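Long-range contact in endopolygalacturonase (Chondrostereum purpureum, PDB 1KCD), which probably hydrolyses the alpha-1,4 links between galacturonic acid units of polygalacturonan, as a family 28 glycoside hydrolase: residues A[89-94]-A[149-154]. Sequence-based numbering, arbitrary orientation.
With NAG (2-acetamido-2-deoxy-beta-D-glucopyranose), chain D; GTR (beta-D-galactopyranuronic acid), chain C; GTK (beta-D-galactofuranuronic acid), chain B.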
loop_
_atom_site.group_PDB
_atom_site.type_symbol
_atom_site.label_atom_id
_atom_site.label_comp_id
_atom_site.label_asym_id
_atom_site.label_seq_id
_atom_site.Cartn_x
_atom_site.Cartn_y
_atom_site.Cartn_z
ATOM N N GLY A 89 -10.565 -12.595 -5.230
ATOM C CA GLY A 89 -10.282 -11.146 -5.080
ATOM C C GLY A 89 -11.093 -10.308 -6.013
ATOM O O GLY A 89 -12.290 -10.554 -6.311
ATOM N N THR A 90 -10.471 -9.251 -6.546
ATOM C CA THR A 90 -11.145 -8.385 -7.515
ATOM C C THR A 90 -10.895 -8.858 -8.928
ATOM O O THR A 90 -11.279 -8.154 -9.872
ATOM C CB THR A 90 -10.731 -6.917 -7.290
ATOM O OG1 THR A 90 -9.310 -6.790 -7.357
ATOM C CG2 THR A 90 -11.155 -6.451 -5.899
ATOM N N ASN A 91 -10.319 -10.044 -9.096
ATOM C CA ASN A 91 -10.143 -10.530 -10.467
ATOM C C ASN A 91 -11.332 -11.226 -10.998
ATOM O O ASN A 91 -11.545 -11.200 -12.251
ATOM C CB ASN A 91 -8.908 -11.462 -10.496
ATOM C CG ASN A 91 -7.641 -10.616 -10.311
ATOM O OD1 ASN A 91 -7.592 -9.514 -10.887
ATOM N ND2 ASN A 91 -6.695 -11.104 -9.572
ATOM N N ASN A 92 -12.120 -11.855 -10.170
ATOM C CA ASN A 92 -13.344 -12.532 -10.650
ATOM C C ASN A 92 -14.149 -12.886 -9.436
ATOM O O ASN A 92 -13.824 -12.415 -8.317
ATOM C CB ASN A 92 -12.891 -13.744 -11.465
ATOM C CG ASN A 92 -13.673 -13.791 -12.767
ATOM O OD1 ASN A 92 -14.897 -13.718 -12.684
ATOM N ND2 ASN A 92 -12.898 -13.999 -13.840
ATOM N N GLY A 93 -15.147 -13.719 -9.558
ATOM C CA GLY A 93 -15.895 -14.250 -8.466
ATOM C C GLY A 93 -16.861 -13.265 -7.861
ATOM O O GLY A 93 -17.467 -12.401 -8.564
ATOM N N THR A 94 -17.048 -13.352 -6.559
ATOM C CA THR A 94 -18.004 -12.490 -5.875
ATOM C C THR A 94 -17.580 -11.046 -5.954
ATOM O O THR A 94 -16.398 -10.713 -5.998
ATOM C CB THR A 94 -18.102 -12.923 -4.422
ATOM O OG1 THR A 94 -16.802 -12.813 -3.845
ATOM C CG2 THR A 94 -18.632 -14.356 -4.301
ATOM N N GLY A 149 -8.690 -14.940 1.079
ATOM C CA GLY A 149 -8.491 -13.488 0.913
ATOM C C GLY A 149 -7.573 -13.214 -0.274
ATOM O O GLY A 149 -6.644 -13.989 -0.524
ATOM N N HIS A 150 -7.837 -12.150 -1.012
ATOM C CA HIS A 150 -6.979 -11.891 -2.174
ATOM C C HIS A 150 -7.154 -10.415 -2.569
ATOM O O HIS A 150 -8.229 -9.842 -2.284
ATOM C CB HIS A 150 -7.360 -12.856 -3.283
ATOM C CG HIS A 150 -6.302 -12.899 -4.364
ATOM N ND1 HIS A 150 -5.097 -13.533 -4.149
ATOM C CD2 HIS A 150 -6.260 -12.400 -5.629
ATOM C CE1 HIS A 150 -4.329 -13.423 -5.242
ATOM N NE2 HIS A 150 -5.019 -12.735 -6.171
ATOM N N ASN A 151 -6.158 -9.799 -3.148
ATOM C CA ASN A 151 -6.207 -8.366 -3.485
ATOM C C ASN A 151 -6.516 -7.491 -2.280
ATOM O O ASN A 151 -7.138 -6.431 -2.409
ATOM C CB ASN A 151 -7.198 -8.036 -4.634
ATOM C CG ASN A 151 -6.801 -8.744 -5.908
ATOM O OD1 ASN A 151 -7.581 -9.539 -6.444
ATOM N ND2 ASN A 151 -5.639 -8.419 -6.443
ATOM N N THR A 152 -5.997 -7.950 -1.126
ATOM C CA THR A 152 -6.225 -7.264 0.148
ATOM C C THR A 152 -5.118 -6.267 0.462
ATOM O O THR A 152 -4.559 -6.226 1.559
ATOM C CB THR A 152 -6.382 -8.303 1.282
ATOM O OG1 THR A 152 -5.382 -9.312 1.082
ATOM C CG2 THR A 152 -7.764 -8.958 1.240
ATOM N N ASP A 153 -4.815 -5.404 -0.513
ATOM C CA ASP A 153 -3.757 -4.430 -0.343
ATOM C C ASP A 153 -3.922 -3.637 0.940
ATOM O O ASP A 153 -5.019 -3.212 1.298
ATOM C CB ASP A 153 -3.771 -3.381 -1.480
ATOM C CG ASP A 153 -3.599 -3.911 -2.900
ATOM O OD1 ASP A 153 -4.050 -5.043 -3.135
ATOM O OD2 ASP A 153 -3.076 -3.181 -3.764
ATOM N N GLY A 154 -2.797 -3.369 1.627
ATOM C CA GLY A 154 -2.899 -2.563 2.857
ATOM C C GLY A 154 -3.201 -1.119 2.508
ATOM O O GLY A 154 -4.234 -0.557 2.938
HETATM C C1 NAG D . -13.228 -13.862 -15.237
HETATM C C2 NAG D . -11.827 -13.894 -15.933
HETATM C C3 NAG D . -12.107 -13.936 -17.441
HETATM C C4 NAG D . -13.028 -15.112 -17.793
HETATM C C5 NAG D . -14.324 -15.104 -16.900
HETATM C C6 NAG D . -15.102 -16.370 -16.929
HETATM C C7 NAG D . -10.234 -12.705 -14.600
HETATM C C8 NAG D . -9.529 -11.502 -14.195
HETATM N N2 NAG D . -11.160 -12.624 -15.624
HETATM O O3 NAG D . -10.863 -13.967 -18.171
HETATM O O4 NAG D . -13.496 -14.832 -19.145
HETATM O O5 NAG D . -13.834 -15.093 -15.528
HETATM O O6 NAG D . -15.245 -16.877 -15.612
HETATM O O7 NAG D . -10.089 -13.736 -14.138
HETATM C C1 GTR C . -1.714 -11.582 -8.007
HETATM C C2 GTR C . -3.099 -10.889 -8.062
HETATM C C3 GTR C . -3.012 -9.813 -9.002
HETATM C C4 GTR C . -1.951 -8.700 -8.581
HETATM C C5 GTR C . -0.646 -9.502 -8.379
HETATM C C6 GTR C . 0.437 -8.588 -7.826
HETATM O O1 GTR C . -1.740 -12.590 -7.018
HETATM O O2 GTR C . -4.064 -11.882 -8.532
HETATM O O3 GTR C . -4.301 -9.091 -9.076
HETATM O O4 GTR C . -2.362 -8.054 -7.336
HETATM O O5 GTR C . -0.838 -10.588 -7.454
HETATM O O6A GTR C . 0.871 -8.696 -6.658
HETATM O O6B GTR C . 0.875 -7.720 -8.598
HETATM C C1 GTK B . -4.525 -3.624 -6.434
HETATM O O1 GTK B . -5.400 -2.610 -6.912
HETATM C C2 GTK B . -5.076 -5.015 -6.576
HETATM O O2 GTK B . -4.331 -5.888 -5.695
HETATM C C3 GTK B . -4.630 -5.390 -8.007
HETATM O O3 GTK B . -5.740 -5.175 -8.867
HETATM C C4 GTK B . -3.552 -4.359 -8.362
HETATM O O4 GTK B . -3.363 -3.515 -7.235
HETATM C C5 GTK B . -2.251 -4.927 -8.924
HETATM O O5 GTK B . -1.530 -5.422 -7.806
HETATM C C6 GTK B . -1.334 -4.026 -9.694
HETATM O O6B GTK B . -1.845 -3.554 -10.832
HETATM O O6A GTK B . -0.219 -3.702 -9.329
#
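The backbone N of T90 donates to OD1 of N151 over 2.9 Å, although the donor sits 29° off the amide plane. OG1 of T90 lies 3.4 Å from the same OD1, a weak contact at most. G89 closes the tight side: its CA is 3.4 Å from N151 OD1 and lies near the plane of the H150 ring, at the edge, and both G89 and N151 are buried.

With OD1 engaged, the amide of N151 presents ND2 to the sugars, and two hydrogen bonds leave it, one of 3.0 Å to O3 of the pyranose GTR and one of 2.9 Å to O2 of the furanose GTK. Both segments are loops of a right-handed parallel beta-helix, the family 28 fold; they precede strands 101-104 and 155-158 of one parallel sheet, separated there by strand 122-127, and together wall the galacturonate-binding cleft. D173, H195 and R226 also hydrogen-bond GTR there.

N91 and H150 meet more loosely, ND2 of N91 and NE2 of H150 being 4.1 Å apart, the sugar bridging them. With CG anti to the backbone N, the H150 ring is carried out past G89, and NE2 meets GTR O2 in the ring plane at 2.7 Å in a hydrogen bond. ND2 of N91 donates almost straight (168°) to GTR O3, which thus accepts from both asparagines; their amide planes stand 86° apart. Farther out, N92 to T94 leave the interface: N92 is partly exposed and G93 and T94 are exposed, and ND2 of N92 is linked covalently to C1 of the NAG glycan.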